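PDB 2H34: Serine/threonine-protein kinase PknE, which phosphorylates serine and threonine residues of proteins using ATP, and probably supports survival of the tuberculosis bacterium inside host macrophages. Local coordinates for residues 120-123 with 124-128; 275-278 with 279-282; 91-94 with 95-98; 240-243 with 244-248; 103-107 with 108-112. All coordinates share one frame; numbering follows the deposited sequence.

How the contacts relate
All five contacts are local and follow one another along the chain; none nests in or crosses another. Contact 3 comes first and forms the turn between helix 75-88 and strand 99-105. Contact 5 closes the hairpin that this strand makes with strand 108-114, at the edge of the five-stranded N-lobe sheet, where 99-105 is an outermost strand. Contact 1 is the short helix 121-128, just after the link between the lobes. Contacts 4 and 2 belong to the C-lobe: one spans nearly all of helix 239-248, the other is a loop between helices 264-272 and 284-293. These two touch directly, through Lys275 and His246. The remaining pairs stay apart.

Contact 1: residues 120-123 with 124-128; sequences DLAA and MLRRQ
Leu121 overlaps Leu125 one turn further along the helix. CG of Leu121 lies 3.9 Å from CD1 of Leu125, and the two side chains cross obliquely. Leu121 sets out pointing away from the following turn. A trans first torsion (chi1 -173°) then brings its branched end back toward that turn. Leu125 also rests on the backbone, with its CG 3.3 Å from the carbonyl O of Leu121. Met124, present as selenomethionine, bends at chi2 and chi3. Its CG passes 3.3 Å from Asp120 O; the position of its methyl end against Leu121 is doubtful. These apolar groups are buried. Leu121 also packs on Ile165, and Met124 on Ile139 of helix 133-152.

These residues make up helix 121-128, from its N-cap. It is the kinase helix alpha-D, which follows the link between the lobes. Asp120 sits at the N-cap position, but its side chain makes no capping bond. The backbone bonds start firmly. Met124 N reaches Asp120 O at 2.8 Å, and Leu125 N reaches Leu121 O at the same length. The next bond, from Arg126 N to Ala122 O, is weak.

The outer side carries two arginines folded back over Ala123. The Arg126 guanidinium lays one face over Ala123 CA, which is 3.8 Å above its plane and nearer its rim. Arg127 covers the methyl group instead: Ala123 CB stands 3.6 Å above the guanidinium plane. Both arginine chains bend at chi3. The carboxylate of Asp120 is near Arg126 but makes no contact, with OD2 5.6 Å from NH1.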
loop_
_atom_site.group_PDB
_atom_site.type_symbol
_atom_site.label_atom_id
_atom_site.label_comp_id
_atom_site.label_asym_id
_atom_site.label_seq_id
_atom_site.Cartn_x
_atom_site.Cartn_y
_atom_site.Cartn_z
ATOM N N ASP A 120 -2.740 -4.407 -10.138
ATOM C CA ASP A 120 -3.203 -4.241 -8.757
ATOM C C ASP A 120 -3.512 -5.573 -8.154
ATOM O O ASP A 120 -4.024 -6.469 -8.826
ATOM C CB ASP A 120 -4.544 -3.504 -8.689
ATOM C CG ASP A 120 -4.501 -2.134 -9.279
ATOM O OD1 ASP A 120 -3.524 -1.787 -9.972
ATOM O OD2 ASP A 120 -5.474 -1.398 -9.046
ATOM N N LEU A 121 -3.269 -5.678 -6.857
ATOM C CA LEU A 121 -3.813 -6.770 -6.091
ATOM C C LEU A 121 -5.354 -6.720 -6.208
ATOM O O LEU A 121 -6.009 -7.747 -6.421
ATOM C CB LEU A 121 -3.325 -6.669 -4.651
ATOM C CG LEU A 121 -3.642 -7.808 -3.681
ATOM C CD1 LEU A 121 -3.229 -9.156 -4.230
ATOM C CD2 LEU A 121 -2.961 -7.551 -2.347
ATOM N N ALA A 122 -5.915 -5.513 -6.118
ATOM C CA ALA A 122 -7.326 -5.275 -6.415
ATOM C C ALA A 122 -7.745 -5.868 -7.767
ATOM O O ALA A 122 -8.769 -6.536 -7.848
ATOM C CB ALA A 122 -7.625 -3.799 -6.368
ATOM N N ALA A 123 -6.951 -5.646 -8.812
ATOM C CA ALA A 123 -7.238 -6.221 -10.129
ATOM C C ALA A 123 -7.107 -7.740 -10.154
ATOM O O ALA A 123 -7.984 -8.416 -10.679
ATOM C CB ALA A 123 -6.358 -5.584 -11.222
HETATM N N MSE A 124 -6.014 -8.270 -9.600
HETATM C CA MSE A 124 -5.856 -9.719 -9.424
HETATM C C MSE A 124 -7.088 -10.355 -8.783
HETATM O O MSE A 124 -7.704 -11.240 -9.363
HETATM C CB MSE A 124 -4.666 -10.054 -8.530
HETATM C CG MSE A 124 -3.330 -9.654 -9.046
HETATM SE SE MSE A 124 -1.863 -10.876 -8.509
HETATM C CE MSE A 124 -2.007 -10.856 -6.596
ATOM N N LEU A 125 -7.431 -9.906 -7.580
ATOM C CA LEU A 125 -8.454 -10.569 -6.791
ATOM C C LEU A 125 -9.753 -10.692 -7.563
ATOM O O LEU A 125 -10.334 -11.782 -7.620
ATOM C CB LEU A 125 -8.663 -9.866 -5.445
ATOM C CG LEU A 125 -7.467 -10.022 -4.492
ATOM C CD1 LEU A 125 -7.375 -8.899 -3.462
ATOM C CD2 LEU A 125 -7.446 -11.397 -3.817
ATOM N N ARG A 126 -10.180 -9.581 -8.174
ATOM C CA ARG A 126 -11.368 -9.548 -9.035
ATOM C C ARG A 126 -11.285 -10.614 -10.110
ATOM O O ARG A 126 -12.259 -11.319 -10.361
ATOM C CB ARG A 126 -11.536 -8.185 -9.715
ATOM C CG ARG A 126 -11.984 -7.068 -8.803
ATOM C CD ARG A 126 -12.580 -5.890 -9.559
ATOM N NE ARG A 126 -11.797 -5.485 -10.723
ATOM C CZ ARG A 126 -10.851 -4.547 -10.744
ATOM N NH1 ARG A 126 -10.516 -3.866 -9.654
ATOM N NH2 ARG A 126 -10.225 -4.294 -11.888
ATOM N N ARG A 127 -10.114 -10.740 -10.722
ATOM C CA ARG A 127 -9.967 -11.540 -11.926
ATOM C C ARG A 127 -9.487 -12.968 -11.667
ATOM O O ARG A 127 -9.531 -13.813 -12.563
ATOM C CB ARG A 127 -9.037 -10.819 -12.909
ATOM C CG ARG A 127 -9.424 -9.359 -13.128
ATOM C CD ARG A 127 -9.058 -8.888 -14.517
ATOM N NE ARG A 127 -7.650 -8.510 -14.639
ATOM C CZ ARG A 127 -7.216 -7.255 -14.722
ATOM N NH1 ARG A 127 -8.086 -6.249 -14.686
ATOM N NH2 ARG A 127 -5.916 -7.002 -14.844
ATOM N N GLN A 128 -9.051 -13.240 -10.444
ATOM C CA GLN A 128 -8.414 -14.513 -10.115
ATOM C C GLN A 128 -9.025 -15.186 -8.889
ATOM O O GLN A 128 -8.692 -16.332 -8.583
ATOM C CB GLN A 128 -6.920 -14.312 -9.871
ATOM C CG GLN A 128 -6.036 -14.550 -11.079
ATOM C CD GLN A 128 -4.593 -14.844 -10.674
ATOM O OE1 GLN A 128 -4.330 -15.274 -9.546
ATOM N NE2 GLN A 128 -3.653 -14.611 -11.589
#

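Contact 2: residues 275-278 with 279-282; sequences KNPE and DRYV
Arg280 NH2 has two acceptors, a backbone carbonyl and a carboxylate. It gives a weak hydrogen bond of 3.3 Å to Lys275 O, and it forms a salt bridge with Glu205. NE of the same group bonds to Ala274 O. Together these partners fix the rotation of the guanidinium, which is buried. One of its faces lies flat on Pro277, whose CA is 3.5 Å above the plane and over the centre. The proline ring continues under the rim, with CG 3.9 Å from Arg280 NH2. A bend at chi3 (-149°) lets the arginine chain curl back over the proline.

The salt bridge with Glu205 is a hallmark of the protein kinase C-lobe. It joins the glutamate of the Ala-Pro-Glu motif, which ends the activation segment, to an arginine in the loop between helices 264-272 and 284-293.

Within the loop, residues 277-279 make a short 3-10 turn. Asn276 leads into it with an Asx turn: its OD1 accepts from Glu278 N at 2.8 Å. Asn276 O takes Asp279 N at 2.8 Å, and Pro277 O takes Arg280 N at 3.2 Å. Each of these two bonds runs to the carbonyl three residues back, as in a single 3-10 turn. The Asp279 carboxylate comes across the Asn276 side chain at about a right angle, and the amide and carboxylate planes are 44° apart. Lys275 takes no part in the turn with its side chain; NZ bonds to the carbonyls of His246 and Gln249.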
loop_
_atom_site.group_PDB
_atom_site.type_symbol
_atom_site.label_atom_id
_atom_site.label_comp_id
_atom_site.label_asym_id
_atom_site.label_seq_id
_atom_site.Cartn_x
_atom_site.Cartn_y
_atom_site.Cartn_z
ATOM N N LYS A 275 -7.881 -5.528 18.679
ATOM C CA LYS A 275 -8.572 -4.255 18.872
ATOM C C LYS A 275 -7.652 -3.177 19.427
ATOM O O LYS A 275 -7.468 -2.133 18.795
ATOM C CB LYS A 275 -9.816 -4.447 19.733
ATOM C CG LYS A 275 -10.825 -5.386 19.103
ATOM C CD LYS A 275 -11.401 -4.794 17.827
ATOM C CE LYS A 275 -12.183 -5.829 17.053
ATOM N NZ LYS A 275 -13.120 -5.190 16.092
ATOM N N ASN A 276 -7.056 -3.453 20.590
ATOM C CA ASN A 276 -6.012 -2.599 21.151
ATOM C C ASN A 276 -4.717 -2.666 20.308
ATOM O O ASN A 276 -4.148 -3.751 20.097
ATOM C CB ASN A 276 -5.765 -2.954 22.622
ATOM C CG ASN A 276 -4.801 -1.995 23.323
ATOM O OD1 ASN A 276 -3.838 -1.497 22.731
ATOM N ND2 ASN A 276 -5.041 -1.766 24.611
ATOM N N PRO A 277 -4.266 -1.500 19.807
ATOM C CA PRO A 277 -3.047 -1.383 19.014
ATOM C C PRO A 277 -1.877 -2.126 19.641
ATOM O O PRO A 277 -1.066 -2.711 18.929
ATOM C CB PRO A 277 -2.763 0.121 19.028
ATOM C CG PRO A 277 -4.064 0.753 19.204
ATOM C CD PRO A 277 -4.932 -0.197 19.978
ATOM N N GLU A 278 -1.804 -2.113 20.968
ATOM C CA GLU A 278 -0.680 -2.706 21.676
ATOM C C GLU A 278 -0.731 -4.225 21.720
ATOM O O GLU A 278 0.215 -4.852 22.174
ATOM C CB GLU A 278 -0.564 -2.125 23.081
ATOM C CG GLU A 278 -0.318 -0.630 23.068
ATOM C CD GLU A 278 -0.275 -0.018 24.456
ATOM O OE1 GLU A 278 -1.285 -0.110 25.194
ATOM O OE2 GLU A 278 0.773 0.575 24.800
ATOM N N ASP A 279 -1.824 -4.813 21.241
ATOM C CA ASP A 279 -1.920 -6.268 21.119
ATOM C C ASP A 279 -1.492 -6.802 19.772
ATOM O O ASP A 279 -1.412 -8.012 19.598
ATOM C CB ASP A 279 -3.336 -6.720 21.391
ATOM C CG ASP A 279 -3.873 -6.111 22.626
ATOM O OD1 ASP A 279 -3.047 -5.850 23.525
ATOM O OD2 ASP A 279 -5.098 -5.869 22.700
ATOM N N ARG A 280 -1.243 -5.909 18.821
ATOM C CA ARG A 280 -0.977 -6.321 17.455
ATOM C C ARG A 280 0.509 -6.533 17.319
ATOM O O ARG A 280 1.250 -6.300 18.276
ATOM C CB ARG A 280 -1.439 -5.258 16.461
ATOM C CG ARG A 280 -2.926 -5.008 16.477
ATOM C CD ARG A 280 -3.268 -3.895 15.519
ATOM N NE ARG A 280 -4.433 -3.127 15.952
ATOM C CZ ARG A 280 -4.535 -1.806 15.823
ATOM N NH1 ARG A 280 -3.533 -1.116 15.292
ATOM N NH2 ARG A 280 -5.629 -1.174 16.223
ATOM N N TYR A 281 0.947 -6.965 16.137
ATOM C CA TYR A 281 2.360 -7.068 15.863
ATOM C C TYR A 281 2.931 -5.671 15.825
ATOM O O TYR A 281 2.244 -4.733 15.449
ATOM C CB TYR A 281 2.610 -7.775 14.543
ATOM C CG TYR A 281 2.009 -9.162 14.448
ATOM C CD1 TYR A 281 0.768 -9.367 13.844
ATOM C CD2 TYR A 281 2.689 -10.272 14.937
ATOM C CE1 TYR A 281 0.219 -10.641 13.749
ATOM C CE2 TYR A 281 2.152 -11.544 14.841
ATOM C CZ TYR A 281 0.921 -11.720 14.254
ATOM O OH TYR A 281 0.393 -12.977 14.152
ATOM N N VAL A 282 4.178 -5.539 16.256
ATOM C CA VAL A 282 4.853 -4.246 16.327
ATOM C C VAL A 282 5.378 -3.831 14.950
ATOM O O VAL A 282 5.474 -2.638 14.642
ATOM C CB VAL A 282 5.975 -4.290 17.385
ATOM C CG1 VAL A 282 6.855 -3.040 17.335
ATOM C CG2 VAL A 282 5.344 -4.418 18.752
#

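Contact 3: residues 91-94 with 95-98; sequences LQEP and HVVP
Glu93 and His95 make the tight side of this contact, lying on helix 133-152, while Leu91 and Val96 pack more loosely and Pro94 is exposed to solvent. The Glu93 carboxylate clasps the histidine twice. OE1 takes the backbone N of His95 at 2.6 Å, approached from above the carboxylate plane. OE2 takes the ring nitrogen ND1 at 3.0 Å, through its syn lone pair. A further bond, from ND1 to OE1, is weak. Carboxylate and ring are nearly coplanar, 8° apart, and OE2 meets the imidazole at its edge. Glu93 bends at chi2 (-71°), which turns the carboxylate back toward the histidine. The two carboxylate oxygens thus fix both the backbone and the ring of His95. Phe172 stacks on that ring.

The segment is the loop between helix 75-88 and strand 99-105, known in kinases as the alpha-C/beta-4 loop. It packs the N-lobe against helix 133-152 of the C-lobe. Glu93 rests on Ala146 and Ala149 of that helix, and His95 rests on Gln142. OE2 also receives a weak hydrogen bond from Ser145. The backbone of His95 bonds to Leu175.

Residues Glu93 to Val96 form a type I beta turn. Its closing bond, from Val96 N to Glu93 O, is weak and doubtful. Pro94 is the exposed corner of the turn, and its CG lies 4.0 Å from ND1 of His95. The looser side is apolar. Val96 CG2 faces Leu91 CB at 4.1 Å, though the exact place of this methyl group is doubtful. Val96 also touches Ala146, while Leu91 leans on Ala153.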
loop_
_atom_site.group_PDB
_atom_site.type_symbol
_atom_site.label_atom_id
_atom_site.label_comp_id
_atom_site.label_asym_id
_atom_site.label_seq_id
_atom_site.Cartn_x
_atom_site.Cartn_y
_atom_site.Cartn_z
ATOM N N LEU A 91 14.876 6.174 0.665
ATOM C CA LEU A 91 14.578 4.783 0.934
ATOM C C LEU A 91 15.461 3.893 0.089
ATOM O O LEU A 91 15.857 4.277 -1.007
ATOM C CB LEU A 91 13.109 4.492 0.675
ATOM C CG LEU A 91 12.238 5.194 1.710
ATOM C CD1 LEU A 91 10.815 5.324 1.216
ATOM C CD2 LEU A 91 12.290 4.466 3.046
ATOM N N GLN A 92 15.785 2.715 0.609
ATOM C CA GLN A 92 16.639 1.796 -0.118
ATOM C C GLN A 92 15.967 0.460 -0.328
ATOM O O GLN A 92 16.510 -0.413 -0.999
ATOM C CB GLN A 92 17.936 1.576 0.638
ATOM C CG GLN A 92 18.824 2.774 0.715
ATOM C CD GLN A 92 19.957 2.531 1.669
ATOM O OE1 GLN A 92 20.562 1.453 1.664
ATOM N NE2 GLN A 92 20.243 3.517 2.520
ATOM N N GLU A 93 14.799 0.294 0.273
ATOM C CA GLU A 93 14.108 -0.967 0.209
ATOM C C GLU A 93 13.691 -1.224 -1.241
ATOM O O GLU A 93 13.240 -0.300 -1.931
ATOM C CB GLU A 93 12.911 -0.919 1.140
ATOM C CG GLU A 93 12.583 -2.232 1.792
ATOM C CD GLU A 93 12.016 -3.212 0.802
ATOM O OE1 GLU A 93 11.140 -2.796 0.006
ATOM O OE2 GLU A 93 12.471 -4.382 0.794
ATOM N N PRO A 94 13.886 -2.464 -1.731
ATOM C CA PRO A 94 13.614 -2.805 -3.121
ATOM C C PRO A 94 12.158 -3.003 -3.536
ATOM O O PRO A 94 11.913 -3.197 -4.721
ATOM C CB PRO A 94 14.389 -4.116 -3.305
ATOM C CG PRO A 94 14.356 -4.739 -2.008
ATOM C CD PRO A 94 14.462 -3.611 -1.015
ATOM N N HIS A 95 11.214 -2.979 -2.596
ATOM C CA HIS A 95 9.783 -3.050 -2.940
ATOM C C HIS A 95 9.141 -1.674 -2.858
ATOM O O HIS A 95 7.915 -1.525 -2.794
ATOM C CB HIS A 95 9.042 -4.037 -2.048
ATOM C CG HIS A 95 9.661 -5.388 -2.044
ATOM N ND1 HIS A 95 10.600 -5.768 -1.111
ATOM C CD2 HIS A 95 9.538 -6.423 -2.904
ATOM C CE1 HIS A 95 11.013 -6.991 -1.385
ATOM N NE2 HIS A 95 10.384 -7.411 -2.467
ATOM N N VAL A 96 9.996 -0.670 -2.845
ATOM C CA VAL A 96 9.560 0.681 -2.993
ATOM C C VAL A 96 10.153 1.155 -4.304
ATOM O O VAL A 96 11.358 1.013 -4.538
ATOM C CB VAL A 96 9.968 1.551 -1.787
ATOM C CG1 VAL A 96 9.308 1.040 -0.519
ATOM C CG2 VAL A 96 11.468 1.544 -1.613
ATOM N N VAL A 97 9.280 1.671 -5.165
ATOM C CA VAL A 97 9.665 2.339 -6.398
ATOM C C VAL A 97 10.807 3.315 -6.149
ATOM O O VAL A 97 10.709 4.167 -5.269
ATOM C CB VAL A 97 8.473 3.115 -7.000
ATOM C CG1 VAL A 97 8.878 3.793 -8.299
ATOM C CG2 VAL A 97 7.286 2.186 -7.230
ATOM N N PRO A 98 11.911 3.160 -6.902
ATOM C CA PRO A 98 13.042 4.092 -6.913
ATOM C C PRO A 98 12.594 5.462 -7.376
ATOM O O PRO A 98 11.821 5.551 -8.337
ATOM C CB PRO A 98 13.968 3.496 -7.966
ATOM C CG PRO A 98 13.610 2.063 -8.004
ATOM C CD PRO A 98 12.149 2.009 -7.790
#

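Contact 4: residues 240-243 with 244-248; sequences LSVM and GAHIN
Ile247 runs back along the helix over the carbonyl of Met243. Its CB lies 4.0 Å from Met243 O, its CG1 3.6 Å, and its CD1 closes to 3.3 Å. Each step toward the tip therefore comes nearer the oxygen. CG1 is anti to the carbonyl carbon (chi1 -74°), and this directs the longer branch toward the preceding turn.

Ala245 touches the turn before it in a simpler way, with its CB 3.3 Å from Val242 O. On the buried side, Val242 and His246 lie side by side and point the same way. The imidazole also meets Tyr235 edge-to-face, and it meets the ring of Tyr219 at a slant. Met243, a selenomethionine, packs on Leu199 and Phe207.

Backbone bonds join successive turns. Gly244 N binds Leu240 O at 3.0 Å, Ala245 N binds Ser241 O at 2.8 Å, and His246 N binds Val242 O at 3.1 Å. Ser241 N is bonded to the Asp238 carboxylate just before the helix. With Val242 and His246 buried on one side and Ile247 exposed on another, helix 239-248 is amphipathic; it is the alpha-G helix of the kinase C-lobe.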
loop_
_atom_site.group_PDB
_atom_site.type_symbol
_atom_site.label_atom_id
_atom_site.label_comp_id
_atom_site.label_asym_id
_atom_site.label_seq_id
_atom_site.Cartn_x
_atom_site.Cartn_y
_atom_site.Cartn_z
ATOM N N LEU A 240 -20.844 3.268 7.261
ATOM C CA LEU A 240 -21.256 3.289 8.661
ATOM C C LEU A 240 -21.033 1.930 9.340
ATOM O O LEU A 240 -20.218 1.825 10.264
ATOM C CB LEU A 240 -22.717 3.747 8.789
ATOM C CG LEU A 240 -23.318 4.198 10.123
ATOM C CD1 LEU A 240 -22.653 5.452 10.660
ATOM C CD2 LEU A 240 -24.785 4.450 9.896
ATOM N N SER A 241 -21.729 0.894 8.864
ATOM C CA SER A 241 -21.601 -0.455 9.427
ATOM C C SER A 241 -20.150 -0.979 9.439
ATOM O O SER A 241 -19.733 -1.611 10.404
ATOM C CB SER A 241 -22.548 -1.445 8.727
ATOM O OG SER A 241 -21.960 -1.997 7.552
ATOM N N VAL A 242 -19.382 -0.702 8.389
ATOM C CA VAL A 242 -17.967 -1.088 8.373
ATOM C C VAL A 242 -17.164 -0.390 9.471
ATOM O O VAL A 242 -16.486 -1.051 10.261
ATOM C CB VAL A 242 -17.309 -0.866 6.979
ATOM C CG1 VAL A 242 -15.785 -0.913 7.061
ATOM C CG2 VAL A 242 -17.794 -1.917 6.004
HETATM N N MSE A 243 -17.252 0.939 9.520
HETATM C CA MSE A 243 -16.581 1.730 10.555
HETATM C C MSE A 243 -16.864 1.164 11.933
HETATM O O MSE A 243 -15.942 1.050 12.758
HETATM C CB MSE A 243 -17.042 3.183 10.514
HETATM C CG MSE A 243 -16.099 4.155 11.181
HETATM SE SE MSE A 243 -17.011 5.742 11.828
HETATM C CE MSE A 243 -17.666 6.547 10.116
ATOM N N GLY A 244 -18.139 0.813 12.168
ATOM C CA GLY A 244 -18.556 0.177 13.412
ATOM C C GLY A 244 -17.941 -1.203 13.605
ATOM O O GLY A 244 -17.520 -1.572 14.738
ATOM N N ALA A 245 -17.879 -1.957 12.497
ATOM C CA ALA A 245 -17.434 -3.339 12.577
ATOM C C ALA A 245 -15.997 -3.412 13.105
ATOM O O ALA A 245 -15.671 -4.259 13.943
ATOM C CB ALA A 245 -17.555 -4.002 11.223
ATOM N N HIS A 246 -15.160 -2.490 12.630
ATOM C CA HIS A 246 -13.755 -2.387 13.037
ATOM C C HIS A 246 -13.603 -2.091 14.526
ATOM O O HIS A 246 -12.660 -2.550 15.181
ATOM C CB HIS A 246 -13.062 -1.271 12.255
ATOM C CG HIS A 246 -12.438 -1.722 10.973
ATOM N ND1 HIS A 246 -12.822 -1.232 9.743
ATOM C CD2 HIS A 246 -11.437 -2.601 10.730
ATOM C CE1 HIS A 246 -12.089 -1.792 8.798
ATOM N NE2 HIS A 246 -11.235 -2.621 9.372
ATOM N N ILE A 247 -14.518 -1.294 15.050
ATOM C CA ILE A 247 -14.421 -0.868 16.425
ATOM C C ILE A 247 -14.819 -2.014 17.342
ATOM O O ILE A 247 -14.273 -2.162 18.436
ATOM C CB ILE A 247 -15.274 0.396 16.679
ATOM C CG1 ILE A 247 -14.582 1.608 16.047
ATOM C CG2 ILE A 247 -15.473 0.634 18.182
ATOM C CD1 ILE A 247 -15.522 2.700 15.587
ATOM N N ASN A 248 -15.716 -2.862 16.856
ATOM C CA ASN A 248 -16.492 -3.719 17.730
ATOM C C ASN A 248 -16.628 -5.185 17.283
ATOM O O ASN A 248 -16.474 -6.089 18.102
ATOM C CB ASN A 248 -17.850 -3.056 17.953
ATOM C CG ASN A 248 -18.810 -3.919 18.711
ATOM O OD1 ASN A 248 -19.011 -5.086 18.372
ATOM N ND2 ASN A 248 -19.453 -3.337 19.723
#

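Contact 5: residues 103-107 with 108-112; sequences GEIDG and QLYVD
The Tyr110 ring is covered on both faces by the neighbouring strand. Over one face lies the backbone N of Gly103, 3.4 Å above the plane and offset toward the rim. Over the opposite face sits the methyl CD1 of Ile105, in a CH-pi contact 4.1 Å from the ring centroid. The hydroxyl of Tyr110 bonds to Asp101. The chi1 of Tyr110 (75°) places the ring between the backbone N and the carbonyl carbon, leaning across the partner strand. Having no side chain, Gly103 lets the ring lie directly on the backbone. Gln108 starts on the same face of the sheet as Tyr110, and its NE2 bonds to Met67 O.

On the other face of the sheet, Leu109 CD2 packs 3.6 Å from Glu104 CB. Leu109 also reaches Met81 and Gln82 of helix 75-88.

Tyr110 N binds Gly103 O at 3.1 Å, and Ile105 N binds Gln108 O at 3.0 Å. The return bond from Gly103 N to Tyr110 O is weak. Between these bonded positions Glu104 and Leu109 form a non-hydrogen-bonded pair. Asp106 and Gly107 make the corner of a type I' turn, and Glu104 OE1 weakly accepts from Gly107 N. The arrangement is a beta hairpin, the beta-4/beta-5 hairpin of the kinase N-lobe.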
loop_
_atom_site.group_PDB
_atom_site.type_symbol
_atom_site.label_atom_id
_atom_site.label_comp_id
_atom_site.label_asym_id
_atom_site.label_seq_id
_atom_site.Cartn_x
_atom_site.Cartn_y
_atom_site.Cartn_z
ATOM N N GLY A 103 11.945 18.139 -8.128
ATOM C CA GLY A 103 12.222 19.574 -8.003
ATOM C C GLY A 103 11.139 20.397 -8.674
ATOM O O GLY A 103 9.961 20.030 -8.619
ATOM N N GLU A 104 11.531 21.502 -9.311
ATOM C CA GLU A 104 10.600 22.296 -10.114
ATOM C C GLU A 104 11.034 22.468 -11.563
ATOM O O GLU A 104 12.214 22.683 -11.846
ATOM C CB GLU A 104 10.400 23.688 -9.516
ATOM C CG GLU A 104 9.618 24.641 -10.434
ATOM C CD GLU A 104 9.617 26.073 -9.953
ATOM O OE1 GLU A 104 9.558 26.986 -10.810
ATOM O OE2 GLU A 104 9.667 26.285 -8.723
ATOM N N ILE A 105 10.061 22.382 -12.466
ATOM C CA ILE A 105 10.169 22.955 -13.803
ATOM C C ILE A 105 8.859 23.689 -14.087
ATOM O O ILE A 105 7.782 23.145 -13.840
ATOM C CB ILE A 105 10.405 21.877 -14.882
ATOM C CG1 ILE A 105 11.630 21.025 -14.542
ATOM C CG2 ILE A 105 10.571 22.521 -16.263
ATOM C CD1 ILE A 105 11.572 19.630 -15.106
ATOM N N ASP A 106 8.959 24.920 -14.592
ATOM C CA ASP A 106 7.786 25.726 -14.975
ATOM C C ASP A 106 6.787 25.874 -13.835
ATOM O O ASP A 106 5.589 25.644 -14.017
ATOM C CB ASP A 106 7.058 25.126 -16.192
ATOM C CG ASP A 106 7.989 24.807 -17.343
ATOM O OD1 ASP A 106 9.009 25.518 -17.511
ATOM O OD2 ASP A 106 7.688 23.844 -18.087
ATOM N N GLY A 107 7.280 26.237 -12.655
ATOM C CA GLY A 107 6.426 26.315 -11.477
ATOM C C GLY A 107 6.002 24.953 -10.948
ATOM O O GLY A 107 5.929 24.761 -9.733
ATOM N N GLN A 108 5.738 24.010 -11.857
ATOM C CA GLN A 108 5.216 22.678 -11.506
ATOM C C GLN A 108 6.244 21.827 -10.764
ATOM O O GLN A 108 7.387 21.677 -11.211
ATOM C CB GLN A 108 4.734 21.928 -12.759
ATOM C CG GLN A 108 3.541 20.989 -12.532
ATOM C CD GLN A 108 2.211 21.592 -12.992
ATOM O OE1 GLN A 108 2.023 21.888 -14.175
ATOM N NE2 GLN A 108 1.281 21.765 -12.053
ATOM N N LEU A 109 5.825 21.275 -9.628
ATOM C CA LEU A 109 6.663 20.361 -8.856
ATOM C C LEU A 109 6.480 18.929 -9.334
ATOM O O LEU A 109 5.360 18.442 -9.473
ATOM C CB LEU A 109 6.387 20.479 -7.353
ATOM C CG LEU A 109 6.741 21.812 -6.673
ATOM C CD1 LEU A 109 6.780 21.672 -5.152
ATOM C CD2 LEU A 109 8.069 22.364 -7.176
ATOM N N TYR A 110 7.596 18.262 -9.588
ATOM C CA TYR A 110 7.569 16.949 -10.193
ATOM C C TYR A 110 8.326 15.919 -9.351
ATOM O O TYR A 110 9.209 16.270 -8.561
ATOM C CB TYR A 110 8.138 17.032 -11.614
ATOM C CG TYR A 110 9.648 17.178 -11.691
ATOM C CD1 TYR A 110 10.270 18.409 -11.472
ATOM C CD2 TYR A 110 10.455 16.080 -12.001
ATOM C CE1 TYR A 110 11.659 18.535 -11.549
ATOM C CE2 TYR A 110 11.839 16.195 -12.078
ATOM C CZ TYR A 110 12.434 17.420 -11.855
ATOM O OH TYR A 110 13.805 17.519 -11.936
ATOM N N VAL A 111 7.940 14.652 -9.512
ATOM C CA VAL A 111 8.711 13.513 -9.011
ATOM C C VAL A 111 8.859 12.474 -10.121
ATOM O O VAL A 111 7.875 11.953 -10.642
ATOM C CB VAL A 111 8.081 12.875 -7.754
ATOM C CG1 VAL A 111 8.869 11.649 -7.337
ATOM C CG2 VAL A 111 8.034 13.875 -6.603
ATOM N N ASP A 112 10.104 12.201 -10.488
ATOM C CA ASP A 112 10.421 11.262 -11.548
ATOM C C ASP A 112 10.815 9.939 -10.926
ATOM O O ASP A 112 11.735 9.875 -10.117
ATOM C CB ASP A 112 11.567 11.818 -12.395
ATOM C CG ASP A 112 12.245 10.762 -13.251
ATOM O OD1 ASP A 112 11.931 9.561 -13.121
ATOM O OD2 ASP A 112 13.113 11.141 -14.060
#